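Local coordinates for sugar-binding transport ATP-binding protein (Pyrococcus horikoshii, PDB 1V43) that probably binds and hydrolyses ATP to power the uptake of sugars, as the nucleotide-binding subunit of an ABC transporter, at residues 19-24 and 50-55; 30-35 and 40-45; 66-71 and 81-86. All blocks are in the same frame, centred on the assembly; numbering follows the deposited sequence.

All three contacts lie in the ABC transporter domain, where an antiparallel sheet (strands 24-34, 12-21, 65-70 and 73-74) packs against a core of mixed sheet and helices. Along the chain, contact 2 falls between the two segments of contact 1, and contact 3 follows both. Their centres are about 14 Å (contacts 1 and 2), 17 Å (1 and 3) and 15 Å (2 and 3) apart. Contacts 1 and 2 touch through the P-loop, where NZ of Lys-50 meets O of Gly-44 at 2.8 Å, a probable hydrogen bond. Contact 1 sets the end of strand 12-21 beside helix 50-58, while contacts 2 and 3 join the antiparallel sheet to strands 39-43 and 85-89 of the mixed sheet.

Contact 1: 19-24 and 50-55; sequences KRFGNF and KTTTLR
Apolar contact carries this pairing: the methyl CG2 of Thr-52, in the first turn of helix 50-58, meets Lys-19 and Phe-21 at the end of strand 12-21. CG2 lies 3.6 Å from CG of Lys-19, the two side chains crossing at about a right angle. The same methyl comes to the rim of the Phe-21 ring, near its plane, with CE1 of Phe-21 4.1 Å from CG2 of Thr-52. The threonine chi1 of -61° sets OG1 anti to the carbonyl carbon and CG2 anti to the backbone N, which turns the methyl toward Lys-19 and Phe-21.

Within the strand, Lys-19 bends at chi2 (61°) and lays its CE over one face of the Phe-21 ring, 3.7 Å above the plane and offset toward the rim. Its polar end then leaves the contact, NZ bonding to O of Glu-62.

Backbone bonding shapes the type II' turn from Phe-21 to Phe-24, with N of Phe-21 2.8 Å from O of Phe-24.

Phe-21 and Thr-52 both bind ATP in this protein, although this chain holds none. The small buried area, 91 Å², and the purely apolar touch imply that, between these two segments, one methyl joins the ATP-binding aromatic to the helix that follows the P-loop.

Contact 2: 30-35 and 40-45; sequences LNLTIK and LVLLGP
Strands 30-34 and 39-43 face each other from different sheets: the axes of 30-34 and 40-43 approach to 9.9 Å at 150° between their N-to-C directions, and the closest CA pair, Ile-34 and Leu-40, is 7.0 Å apart. That spacing is too wide for backbone pairing, and each strand bonds within its own sheet, Leu-32 with Leu-14 of strand 12-21 and Leu-40 with Thr-195 and Tyr-197 of strand 194-199.

Side chains fill the interval, and one methyl, CD2 of Leu-40, is its hub. Leu-40 sets CG anti to the backbone N (chi1 171°), and its CD2 then meets both neighbours on the facing strand. Ile-34 crosses it at about a right angle, with CG1 of Ile-34 3.4 Å from CD2 of Leu-40, tighter than ordinary van der Waals contact between carbons. The end of the isoleucine chain also touches, CD1 of Ile-34 being 3.7 Å from the same CD2. Leu-32 approaches differently, tip to tip, its CD1 4.0 Å from CD2 of Leu-40. That CD1 also reaches Leu-42, whose CD2 lies 4.3 Å from CD1 of Leu-32, a looser touch.

Surrounding strands continue the same apolar layer: Ile-223 of strand 219-224 touches both Leu-32 and Leu-40, while Ile-196 lies against Ile-34 and Val-198 against Leu-42.

All four touching residues are buried aliphatics, and 140 Å² of surface is covered between the segments. The interface therefore rests on burial of aliphatic side chains, locally tight at Ile-34 and Leu-40, joining the antiparallel sheet to the central strand that runs directly into the P-loop beginning at Gly-44.

Contact 3: 66-71 and 81-86; sequences GRIYFG and KDRNIS
Ile-68, midway along strand 65-70, opens the contact by placing CD1 at the edge of the Arg-83 guanidinium, near its plane and 4.3 Å from NH1 of Arg-83. This is a loose van der Waals touch; the polar atoms of Arg-83 are used elsewhere: NE bonds to O of Leu-78, and NH1 is weakly held by the carbonyls of Met-56 and Ile-57 near the end of helix 50-58. The extended chain from CG to NE carries the guanidinium to these partners.

Two residues on, Phe-70 makes the main contact. Its CG stands beside the backbone N, anti to the carbonyl carbon (chi1 -82°), and the ring presents its edge to the second segment. In the ring plane, CE1 of Phe-70 lies 3.5 Å from O of Arg-83, while the same CE1 is 3.9 Å from CB of Arg-83. The branch methyl CG2 of Ile-85 also sits at the edge, 3.7 Å from CE1 of Phe-70, with the two side chains crossing at about a right angle. Val-162 touches both Phe-70 and Ile-85, and Ile-57 adds to the packing round the ring. Without the ring, as with an alanine here, CG2 of Ile-85 and the carbonyl of Arg-83 would probably lose their neighbour and a gap open between strand and turn.

Of the 161 Å² covered, Phe-70 and Arg-83 contribute most. The carbonyl oxygen sits in the ring plane beside the CD1-CE1 edge, where the weakly positive ring hydrogens probably give a mild attraction, supplementing the apolar packing that joins the antiparallel sheet to the start of strand 85-89.

Contact 1: 19-24 and 50-55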
ATOM      1  N   LYS A  19      18.459 -17.056  20.692  1.00 32.22           N
ATOM      2  CA  LYS A  19      19.636 -16.758  19.899  1.00 36.91           C
ATOM      3  C   LYS A  19      20.180 -15.393  20.299  1.00 39.20           C
ATOM      4  O   LYS A  19      19.542 -14.381  20.046  1.00 40.86           O
ATOM      5  CB  LYS A  19      19.290 -16.747  18.404  1.00 35.47           C
ATOM      6  CG  LYS A  19      20.455 -16.385  17.504  1.00 35.18           C
ATOM      7  CD  LYS A  19      21.593 -17.375  17.656  1.00 34.24           C
ATOM      8  CE  LYS A  19      22.694 -17.088  16.663  1.00 44.27           C
ATOM      9  NZ  LYS A  19      23.608 -18.248  16.543  1.00 43.84           N
ATOM     10  N   ARG A  20      21.346 -15.354  20.932  1.00 47.52           N
ATOM     11  CA  ARG A  20      21.921 -14.059  21.296  1.00 55.95           C
ATOM     12  C   ARG A  20      23.272 -13.822  20.641  1.00 57.11           C
ATOM     13  O   ARG A  20      24.200 -14.602  20.817  1.00 63.87           O
ATOM     14  CB  ARG A  20      22.060 -13.908  22.818  1.00 53.89           C
ATOM     15  CG  ARG A  20      22.688 -15.083  23.527  1.00 57.94           C
ATOM     16  CD  ARG A  20      22.973 -14.742  24.980  1.00 63.17           C
ATOM     17  NE  ARG A  20      23.048 -15.943  25.809  1.00 64.46           N
ATOM     18  CZ  ARG A  20      21.984 -16.589  26.279  1.00 69.10           C
ATOM     19  NH1 ARG A  20      20.762 -16.146  26.009  1.00 63.62           N
ATOM     20  NH2 ARG A  20      22.138 -17.685  27.013  1.00 72.04           N
ATOM     21  N   PHE A  21      23.368 -12.749  19.867  1.00 60.63           N
ATOM     22  CA  PHE A  21      24.620 -12.403  19.212  1.00 68.49           C
ATOM     23  C   PHE A  21      25.409 -11.554  20.197  1.00 72.47           C
ATOM     24  O   PHE A  21      25.329 -10.324  20.178  1.00 77.67           O
ATOM     25  CB  PHE A  21      24.364 -11.608  17.931  1.00 67.41           C
ATOM     26  CG  PHE A  21      23.637 -12.385  16.870  1.00 73.13           C
ATOM     27  CD1 PHE A  21      22.289 -12.696  17.014  1.00 73.38           C
ATOM     28  CD2 PHE A  21      24.305 -12.818  15.731  1.00 72.52           C
ATOM     29  CE1 PHE A  21      21.617 -13.429  16.040  1.00 71.91           C
ATOM     30  CE2 PHE A  21      23.643 -13.551  14.752  1.00 72.92           C
ATOM     31  CZ  PHE A  21      22.295 -13.856  14.907  1.00 74.01           C
ATOM     32  N   GLY A  22      26.160 -12.217  21.069  1.00 72.06           N
ATOM     33  CA  GLY A  22      26.936 -11.500  22.059  1.00 71.92           C
ATOM     34  C   GLY A  22      26.063 -11.003  23.197  1.00 72.54           C
ATOM     35  O   GLY A  22      25.745 -11.751  24.122  1.00 73.61           O
ATOM     36  N   ASN A  23      25.664  -9.737  23.117  1.00 70.10           N
ATOM     37  CA  ASN A  23      24.838  -9.106  24.144  1.00 69.98           C
ATOM     38  C   ASN A  23      23.384  -8.947  23.705  1.00 66.32           C
ATOM     39  O   ASN A  23      22.475  -8.851  24.534  1.00 62.83           O
ATOM     40  CB  ASN A  23      25.400  -7.724  24.469  1.00 77.48           C
ATOM     41  CG  ASN A  23      25.368  -6.789  23.267  1.00 82.13           C
ATOM     42  OD1 ASN A  23      26.023  -7.039  22.252  1.00 84.98           O
ATOM     43  ND2 ASN A  23      24.599  -5.711  23.375  1.00 86.89           N
ATOM     44  N   PHE A  24      23.177  -8.911  22.395  1.00 61.74           N
ATOM     45  CA  PHE A  24      21.848  -8.741  21.825  1.00 59.13           C
ATOM     46  C   PHE A  24      21.074 -10.043  21.671  1.00 57.33           C
ATOM     47  O   PHE A  24      21.467 -10.914  20.898  1.00 59.63           O
ATOM     48  CB  PHE A  24      21.966  -8.067  20.454  1.00 59.74           C
ATOM     49  CG  PHE A  24      20.643  -7.774  19.800  1.00 59.74           C
ATOM     50  CD1 PHE A  24      19.708  -6.955  20.425  1.00 57.76           C
ATOM     51  CD2 PHE A  24      20.350  -8.284  18.541  1.00 56.93           C
ATOM     52  CE1 PHE A  24      18.500  -6.644  19.803  1.00 55.65           C
ATOM     53  CE2 PHE A  24      19.146  -7.977  17.912  1.00 59.41           C
ATOM     54  CZ  PHE A  24      18.219  -7.154  18.546  1.00 54.67           C
ATOM     55  N   LYS A  50      12.403 -12.585  13.265  1.00 31.80           N
ATOM     56  CA  LYS A  50      11.780 -13.513  12.322  1.00 28.53           C
ATOM     57  C   LYS A  50      12.772 -14.123  11.350  1.00 30.33           C
ATOM     58  O   LYS A  50      12.712 -15.312  11.056  1.00 29.10           O
ATOM     59  CB  LYS A  50      10.643 -12.816  11.555  1.00 34.14           C
ATOM     60  CG  LYS A  50      11.056 -11.682  10.624  1.00 27.63           C
ATOM     61  CD  LYS A  50       9.810 -11.001  10.070  1.00 31.81           C
ATOM     62  CE  LYS A  50      10.145  -9.962   9.013  1.00 27.65           C
ATOM     63  NZ  LYS A  50      10.914  -8.831   9.588  1.00 27.89           N
ATOM     64  N   THR A  51      13.703 -13.321  10.857  1.00 31.22           N
ATOM     65  CA  THR A  51      14.688 -13.844   9.929  1.00 24.95           C
ATOM     66  C   THR A  51      15.672 -14.768  10.635  1.00 30.41           C
ATOM     67  O   THR A  51      16.039 -15.824  10.098  1.00 30.16           O
ATOM     68  CB  THR A  51      15.432 -12.703   9.236  1.00 30.15           C
ATOM     69  OG1 THR A  51      14.486 -11.903   8.519  1.00 28.64           O
ATOM     70  CG2 THR A  51      16.471 -13.249   8.255  1.00 23.60           C
ATOM     71  N   THR A  52      16.092 -14.386  11.842  1.00 28.88           N
ATOM     72  CA  THR A  52      17.026 -15.207  12.600  1.00 29.91           C
ATOM     73  C   THR A  52      16.384 -16.568  12.853  1.00 28.88           C
ATOM     74  O   THR A  52      17.043 -17.595  12.722  1.00 30.04           O
ATOM     75  CB  THR A  52      17.402 -14.569  13.961  1.00 30.76           C
ATOM     76  OG1 THR A  52      18.029 -13.297  13.742  1.00 38.48           O
ATOM     77  CG2 THR A  52      18.361 -15.485  14.716  1.00 29.53           C
ATOM     78  N   THR A  53      15.100 -16.564  13.212  1.00 27.31           N
ATOM     79  CA  THR A  53      14.357 -17.801  13.450  1.00 29.61           C
ATOM     80  C   THR A  53      14.337 -18.664  12.179  1.00 30.75           C
ATOM     81  O   THR A  53      14.616 -19.859  12.239  1.00 28.44           O
ATOM     82  CB  THR A  53      12.900 -17.507  13.886  1.00 32.29           C
ATOM     83  OG1 THR A  53      12.911 -16.738  15.096  1.00 30.95           O
ATOM     84  CG2 THR A  53      12.122 -18.808  14.120  1.00 21.94           C
ATOM     85  N   LEU A  54      14.022 -18.066  11.032  1.00 23.09           N
ATOM     86  CA  LEU A  54      14.004 -18.838   9.791  1.00 29.64           C
ATOM     87  C   LEU A  54      15.369 -19.488   9.545  1.00 28.75           C
ATOM     88  O   LEU A  54      15.439 -20.663   9.187  1.00 27.94           O
ATOM     89  CB  LEU A  54      13.643 -17.964   8.588  1.00 21.36           C
ATOM     90  CG  LEU A  54      13.207 -18.746   7.342  1.00 27.64           C
ATOM     91  CD1 LEU A  54      11.843 -19.358   7.607  1.00 21.95           C
ATOM     92  CD2 LEU A  54      13.131 -17.832   6.127  1.00 19.46           C
ATOM     93  N   ARG A  55      16.440 -18.722   9.753  1.00 25.76           N
ATOM     94  CA  ARG A  55      17.802 -19.207   9.557  1.00 28.34           C
ATOM     95  C   ARG A  55      18.152 -20.352  10.510  1.00 25.92           C
ATOM     96  O   ARG A  55      18.865 -21.271  10.127  1.00 28.89           O
ATOM     97  CB  ARG A  55      18.805 -18.044   9.695  1.00 33.86           C
ATOM     98  CG  ARG A  55      18.728 -17.052   8.526  1.00 38.50           C
ATOM     99  CD  ARG A  55      19.616 -15.824   8.711  1.00 41.57           C
ATOM    100  NE  ARG A  55      21.019 -16.165   8.954  1.00 47.11           N
ATOM    101  CZ  ARG A  55      21.888 -16.561   8.025  1.00 40.27           C
ATOM    102  NH1 ARG A  55      21.530 -16.679   6.751  1.00 39.74           N
ATOM    103  NH2 ARG A  55      23.133 -16.839   8.380  1.00 38.99           N
TER

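Contact 2: 30-35 and 40-45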
ATOM      1  N   LEU A  30      11.672 -18.568  22.184  1.00 33.97           N
ATOM      2  CA  LEU A  30      10.553 -18.785  21.294  1.00 28.31           C
ATOM      3  C   LEU A  30      10.009 -20.207  21.455  1.00 29.29           C
ATOM      4  O   LEU A  30      10.758 -21.179  21.442  1.00 28.99           O
ATOM      5  CB  LEU A  30      11.009 -18.550  19.841  1.00 27.32           C
ATOM      6  CG  LEU A  30       9.976 -18.663  18.723  1.00 25.26           C
ATOM      7  CD1 LEU A  30       8.908 -17.612  18.910  1.00 27.61           C
ATOM      8  CD2 LEU A  30      10.663 -18.467  17.367  1.00 26.32           C
ATOM      9  N   ASN A  31       8.699 -20.315  21.632  1.00 28.33           N
ATOM     10  CA  ASN A  31       8.037 -21.598  21.745  1.00 26.72           C
ATOM     11  C   ASN A  31       6.944 -21.609  20.687  1.00 31.43           C
ATOM     12  O   ASN A  31       6.023 -20.788  20.702  1.00 31.48           O
ATOM     13  CB  ASN A  31       7.485 -21.788  23.153  1.00 32.34           C
ATOM     14  CG  ASN A  31       8.579 -22.165  24.144  1.00 35.57           C
ATOM     15  OD1 ASN A  31       9.013 -21.350  24.955  1.00 43.05           O
ATOM     16  ND2 ASN A  31       9.049 -23.405  24.055  1.00 40.53           N
ATOM     17  N   LEU A  32       7.069 -22.533  19.745  1.00 27.79           N
ATOM     18  CA  LEU A  32       6.130 -22.592  18.642  1.00 26.82           C
ATOM     19  C   LEU A  32       5.930 -23.995  18.100  1.00 27.25           C
ATOM     20  O   LEU A  32       6.894 -24.719  17.870  1.00 31.31           O
ATOM     21  CB  LEU A  32       6.663 -21.725  17.499  1.00 33.33           C
ATOM     22  CG  LEU A  32       5.839 -20.599  16.902  1.00 35.00           C
ATOM     23  CD1 LEU A  32       6.573 -20.008  15.695  1.00 32.82           C
ATOM     24  CD2 LEU A  32       4.485 -21.141  16.501  1.00 40.94           C
ATOM     25  N   THR A  33       4.676 -24.361  17.881  1.00 26.83           N
ATOM     26  CA  THR A  33       4.358 -25.650  17.291  1.00 31.89           C
ATOM     27  C   THR A  33       3.682 -25.368  15.948  1.00 31.76           C
ATOM     28  O   THR A  33       2.516 -24.982  15.895  1.00 40.66           O
ATOM     29  CB  THR A  33       3.425 -26.478  18.186  1.00 27.41           C
ATOM     30  OG1 THR A  33       4.069 -26.730  19.438  1.00 32.71           O
ATOM     31  CG2 THR A  33       3.110 -27.798  17.537  1.00 29.94           C
ATOM     32  N   ILE A  34       4.448 -25.531  14.873  1.00 29.47           N
ATOM     33  CA  ILE A  34       3.982 -25.309  13.508  1.00 26.28           C
ATOM     34  C   ILE A  34       3.328 -26.581  12.982  1.00 23.78           C
ATOM     35  O   ILE A  34       3.998 -27.582  12.772  1.00 28.79           O
ATOM     36  CB  ILE A  34       5.170 -24.890  12.631  1.00 22.80           C
ATOM     37  CG1 ILE A  34       5.747 -23.589  13.206  1.00 22.64           C
ATOM     38  CG2 ILE A  34       4.720 -24.643  11.213  1.00 18.12           C
ATOM     39  CD1 ILE A  34       7.129 -23.284  12.795  1.00 21.43           C
ATOM     40  N   LYS A  35       2.015 -26.536  12.757  1.00 23.95           N
ATOM     41  CA  LYS A  35       1.283 -27.724  12.319  1.00 24.60           C
ATOM     42  C   LYS A  35       1.679 -28.290  10.963  1.00 29.00           C
ATOM     43  O   LYS A  35       2.027 -27.549  10.036  1.00 27.44           O
ATOM     44  CB  LYS A  35      -0.231 -27.467  12.398  1.00 34.69           C
ATOM     45  CG  LYS A  35      -0.677 -27.044  13.819  1.00 36.83           C
ATOM     46  CD  LYS A  35      -2.177 -26.801  13.949  1.00 44.22           C
ATOM     47  CE  LYS A  35      -2.507 -26.113  15.285  1.00 29.36           C
ATOM     48  NZ  LYS A  35      -3.974 -25.895  15.471  1.00 52.24           N
ATOM     49  N   LEU A  40       2.593 -21.061   7.812  1.00 22.62           N
ATOM     50  CA  LEU A  40       2.749 -20.131   8.916  1.00 22.38           C
ATOM     51  C   LEU A  40       3.579 -18.933   8.499  1.00 21.66           C
ATOM     52  O   LEU A  40       4.679 -19.092   7.989  1.00 17.85           O
ATOM     53  CB  LEU A  40       3.432 -20.797  10.105  1.00 19.72           C
ATOM     54  CG  LEU A  40       3.813 -19.796  11.211  1.00 26.95           C
ATOM     55  CD1 LEU A  40       2.551 -19.315  11.944  1.00 19.55           C
ATOM     56  CD2 LEU A  40       4.776 -20.446  12.192  1.00 30.79           C
ATOM     57  N   VAL A  41       3.041 -17.737   8.709  1.00 20.77           N
ATOM     58  CA  VAL A  41       3.778 -16.520   8.393  1.00 18.69           C
ATOM     59  C   VAL A  41       4.367 -15.934   9.672  1.00 22.08           C
ATOM     60  O   VAL A  41       3.682 -15.844  10.695  1.00 25.91           O
ATOM     61  CB  VAL A  41       2.882 -15.416   7.776  1.00 20.94           C
ATOM     62  CG1 VAL A  41       3.687 -14.126   7.657  1.00 19.50           C
ATOM     63  CG2 VAL A  41       2.373 -15.839   6.402  1.00 13.76           C
ATOM     64  N   LEU A  42       5.647 -15.581   9.628  1.00 21.78           N
ATOM     65  CA  LEU A  42       6.288 -14.936  10.762  1.00 23.16           C
ATOM     66  C   LEU A  42       6.270 -13.461  10.330  1.00 27.69           C
ATOM     67  O   LEU A  42       6.952 -13.066   9.378  1.00 23.51           O
ATOM     68  CB  LEU A  42       7.717 -15.429  10.953  1.00 23.25           C
ATOM     69  CG  LEU A  42       7.925 -16.926  11.178  1.00 24.62           C
ATOM     70  CD1 LEU A  42       9.414 -17.189  11.413  1.00 19.39           C
ATOM     71  CD2 LEU A  42       7.068 -17.408  12.350  1.00 21.53           C
ATOM     72  N   LEU A  43       5.456 -12.673  11.023  1.00 25.37           N
ATOM     73  CA  LEU A  43       5.256 -11.266  10.714  1.00 25.39           C
ATOM     74  C   LEU A  43       5.822 -10.342  11.774  1.00 26.83           C
ATOM     75  O   LEU A  43       5.573 -10.526  12.966  1.00 24.75           O
ATOM     76  CB  LEU A  43       3.752 -10.993  10.560  1.00 18.64           C
ATOM     77  CG  LEU A  43       3.309  -9.551  10.304  1.00 24.41           C
ATOM     78  CD1 LEU A  43       3.771  -9.120   8.928  1.00 19.43           C
ATOM     79  CD2 LEU A  43       1.786  -9.441  10.409  1.00 24.29           C
ATOM     80  N   GLY A  44       6.559  -9.327  11.336  1.00 24.54           N
ATOM     81  CA  GLY A  44       7.139  -8.388  12.279  1.00 23.06           C
ATOM     82  C   GLY A  44       8.091  -7.416  11.614  1.00 26.75           C
ATOM     83  O   GLY A  44       8.534  -7.657  10.490  1.00 22.51           O
ATOM     84  N   PRO A  45       8.444  -6.310  12.290  1.00 28.09           N
ATOM     85  CA  PRO A  45       9.358  -5.322  11.711  1.00 29.67           C
ATOM     86  C   PRO A  45      10.784  -5.840  11.588  1.00 35.09           C
ATOM     87  O   PRO A  45      11.116  -6.920  12.100  1.00 35.57           O
ATOM     88  CB  PRO A  45       9.247  -4.145  12.679  1.00 33.11           C
ATOM     89  CG  PRO A  45       9.045  -4.828  13.998  1.00 33.54           C
ATOM     90  CD  PRO A  45       8.044  -5.925  13.654  1.00 28.53           C
TER

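Contact 3: 66-71 and 81-86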
ATOM      1  N   GLY A  66      17.812 -24.140  23.342  1.00 31.28           N
ATOM      2  CA  GLY A  66      16.610 -24.660  22.727  1.00 28.14           C
ATOM      3  C   GLY A  66      16.815 -25.787  21.737  1.00 33.03           C
ATOM      4  O   GLY A  66      17.940 -26.179  21.413  1.00 32.43           O
ATOM      5  N   ARG A  67      15.696 -26.273  21.222  1.00 29.92           N
ATOM      6  CA  ARG A  67      15.694 -27.399  20.310  1.00 29.94           C
ATOM      7  C   ARG A  67      14.706 -27.171  19.164  1.00 32.77           C
ATOM      8  O   ARG A  67      13.705 -26.468  19.330  1.00 31.60           O
ATOM      9  CB  ARG A  67      15.271 -28.613  21.119  1.00 33.29           C
ATOM     10  CG  ARG A  67      15.810 -29.930  20.693  1.00 38.88           C
ATOM     11  CD  ARG A  67      15.338 -30.973  21.692  1.00 41.85           C
ATOM     12  NE  ARG A  67      15.952 -30.779  22.999  1.00 44.01           N
ATOM     13  CZ  ARG A  67      17.200 -31.132  23.281  1.00 47.88           C
ATOM     14  NH1 ARG A  67      17.948 -31.691  22.345  1.00 49.43           N
ATOM     15  NH2 ARG A  67      17.703 -30.932  24.493  1.00 50.75           N
ATOM     16  N   ILE A  68      14.990 -27.771  18.013  1.00 29.69           N
ATOM     17  CA  ILE A  68      14.120 -27.679  16.838  1.00 28.22           C
ATOM     18  C   ILE A  68      13.811 -29.099  16.368  1.00 28.67           C
ATOM     19  O   ILE A  68      14.726 -29.861  16.043  1.00 27.50           O
ATOM     20  CB  ILE A  68      14.811 -26.930  15.669  1.00 25.52           C
ATOM     21  CG1 ILE A  68      15.146 -25.496  16.076  1.00 23.26           C
ATOM     22  CG2 ILE A  68      13.916 -26.943  14.448  1.00 29.35           C
ATOM     23  CD1 ILE A  68      16.062 -24.776  15.071  1.00 20.19           C
ATOM     24  N   TYR A  69      12.535 -29.467  16.343  1.00 24.77           N
ATOM     25  CA  TYR A  69      12.149 -30.797  15.884  1.00 22.60           C
ATOM     26  C   TYR A  69      11.397 -30.722  14.550  1.00 23.29           C
ATOM     27  O   TYR A  69      10.718 -29.742  14.276  1.00 25.02           O
ATOM     28  CB  TYR A  69      11.217 -31.497  16.887  1.00 24.01           C
ATOM     29  CG  TYR A  69      11.809 -31.948  18.205  1.00 25.35           C
ATOM     30  CD1 TYR A  69      11.690 -31.162  19.356  1.00 28.66           C
ATOM     31  CD2 TYR A  69      12.440 -33.188  18.316  1.00 21.60           C
ATOM     32  CE1 TYR A  69      12.174 -31.598  20.578  1.00 28.17           C
ATOM     33  CE2 TYR A  69      12.933 -33.637  19.538  1.00 33.18           C
ATOM     34  CZ  TYR A  69      12.795 -32.840  20.663  1.00 31.48           C
ATOM     35  OH  TYR A  69      13.275 -33.289  21.871  1.00 40.67           O
ATOM     36  N   PHE A  70      11.572 -31.752  13.725  1.00 24.11           N
ATOM     37  CA  PHE A  70      10.856 -31.930  12.455  1.00 26.57           C
ATOM     38  C   PHE A  70      10.297 -33.311  12.738  1.00 28.56           C
ATOM     39  O   PHE A  70      11.062 -34.259  12.841  1.00 25.85           O
ATOM     40  CB  PHE A  70      11.797 -32.024  11.249  1.00 21.91           C
ATOM     41  CG  PHE A  70      12.263 -30.695  10.727  1.00 22.31           C
ATOM     42  CD1 PHE A  70      12.976 -30.624   9.528  1.00 19.01           C
ATOM     43  CD2 PHE A  70      12.007 -29.510  11.435  1.00 19.22           C
ATOM     44  CE1 PHE A  70      13.430 -29.402   9.041  1.00 17.34           C
ATOM     45  CE2 PHE A  70      12.458 -28.280  10.957  1.00 16.82           C
ATOM     46  CZ  PHE A  70      13.169 -28.224   9.758  1.00 17.15           C
ATOM     47  N   GLY A  71       8.983 -33.431  12.881  1.00 28.21           N
ATOM     48  CA  GLY A  71       8.431 -34.722  13.225  1.00 32.60           C
ATOM     49  C   GLY A  71       9.020 -35.057  14.589  1.00 32.97           C
ATOM     50  O   GLY A  71       9.076 -34.194  15.455  1.00 32.01           O
ATOM     51  N   LYS A  81      21.562 -29.577   4.737  1.00 43.79           N
ATOM     52  CA  LYS A  81      21.271 -30.591   3.729  1.00 38.79           C
ATOM     53  C   LYS A  81      20.553 -31.819   4.273  1.00 38.87           C
ATOM     54  O   LYS A  81      19.766 -32.433   3.563  1.00 42.18           O
ATOM     55  CB  LYS A  81      22.559 -31.027   3.015  1.00 43.98           C
ATOM     56  CG  LYS A  81      23.595 -31.651   3.930  1.00 49.97           C
ATOM     57  CD  LYS A  81      24.798 -32.157   3.149  1.00 53.75           C
ATOM     58  CE  LYS A  81      25.892 -32.636   4.086  1.00 47.32           C
ATOM     59  NZ  LYS A  81      26.316 -31.509   4.956  1.00 55.71           N
ATOM     60  N   ASP A  82      20.798 -32.185   5.526  1.00 35.57           N
ATOM     61  CA  ASP A  82      20.142 -33.371   6.074  1.00 33.35           C
ATOM     62  C   ASP A  82      18.772 -33.130   6.685  1.00 32.25           C
ATOM     63  O   ASP A  82      18.137 -34.062   7.173  1.00 35.01           O
ATOM     64  CB  ASP A  82      21.053 -34.056   7.094  1.00 38.27           C
ATOM     65  CG  ASP A  82      22.334 -34.569   6.463  1.00 43.30           C
ATOM     66  OD1 ASP A  82      22.244 -35.428   5.557  1.00 51.34           O
ATOM     67  OD2 ASP A  82      23.424 -34.110   6.857  1.00 43.26           O
ATOM     68  N   ARG A  83      18.316 -31.882   6.637  1.00 31.04           N
ATOM     69  CA  ARG A  83      17.015 -31.509   7.188  1.00 28.22           C
ATOM     70  C   ARG A  83      15.872 -31.578   6.158  1.00 25.25           C
ATOM     71  O   ARG A  83      14.704 -31.465   6.526  1.00 25.42           O
ATOM     72  CB  ARG A  83      17.075 -30.089   7.770  1.00 31.83           C
ATOM     73  CG  ARG A  83      18.090 -29.908   8.899  1.00 27.33           C
ATOM     74  CD  ARG A  83      17.986 -28.538   9.525  1.00 23.96           C
ATOM     75  NE  ARG A  83      19.068 -28.292  10.468  1.00 25.16           N
ATOM     76  CZ  ARG A  83      19.018 -27.425  11.478  1.00 27.56           C
ATOM     77  NH1 ARG A  83      17.926 -26.703  11.706  1.00 22.29           N
ATOM     78  NH2 ARG A  83      20.079 -27.265  12.253  1.00 29.07           N
ATOM     79  N   ASN A  84      16.199 -31.763   4.880  1.00 23.63           N
ATOM     80  CA  ASN A  84      15.167 -31.839   3.843  1.00 30.33           C
ATOM     81  C   ASN A  84      14.341 -30.563   3.754  1.00 29.16           C
ATOM     82  O   ASN A  84      13.121 -30.595   3.879  1.00 25.36           O
ATOM     83  CB  ASN A  84      14.217 -33.007   4.106  1.00 32.88           C
ATOM     84  CG  ASN A  84      14.885 -34.344   3.923  1.00 53.37           C
ATOM     85  OD1 ASN A  84      15.647 -34.536   2.970  1.00 58.92           O
ATOM     86  ND2 ASN A  84      14.603 -35.286   4.827  1.00 52.69           N
ATOM     87  N   ILE A  85      15.017 -29.446   3.533  1.00 28.40           N
ATOM     88  CA  ILE A  85      14.363 -28.149   3.438  1.00 31.26           C
ATOM     89  C   ILE A  85      14.767 -27.487   2.137  1.00 27.49           C
ATOM     90  O   ILE A  85      15.744 -27.881   1.514  1.00 31.34           O
ATOM     91  CB  ILE A  85      14.828 -27.207   4.570  1.00 28.56           C
ATOM     92  CG1 ILE A  85      16.363 -27.130   4.539  1.00 39.27           C
ATOM     93  CG2 ILE A  85      14.343 -27.714   5.923  1.00 25.98           C
ATOM     94  CD1 ILE A  85      16.958 -25.867   5.104  1.00 37.22           C
ATOM     95  N   SER A  86      14.010 -26.469   1.750  1.00 21.95           N
ATOM     96  CA  SER A  86      14.312 -25.682   0.573  1.00 29.51           C
ATOM     97  C   SER A  86      13.973 -24.248   0.974  1.00 30.44           C
ATOM     98  O   SER A  86      12.958 -23.966   1.626  1.00 27.47           O
ATOM     99  CB  SER A  86      13.503 -26.150  -0.657  1.00 25.40           C
ATOM    100  OG  SER A  86      12.116 -26.094  -0.417  1.00 46.00           O
TER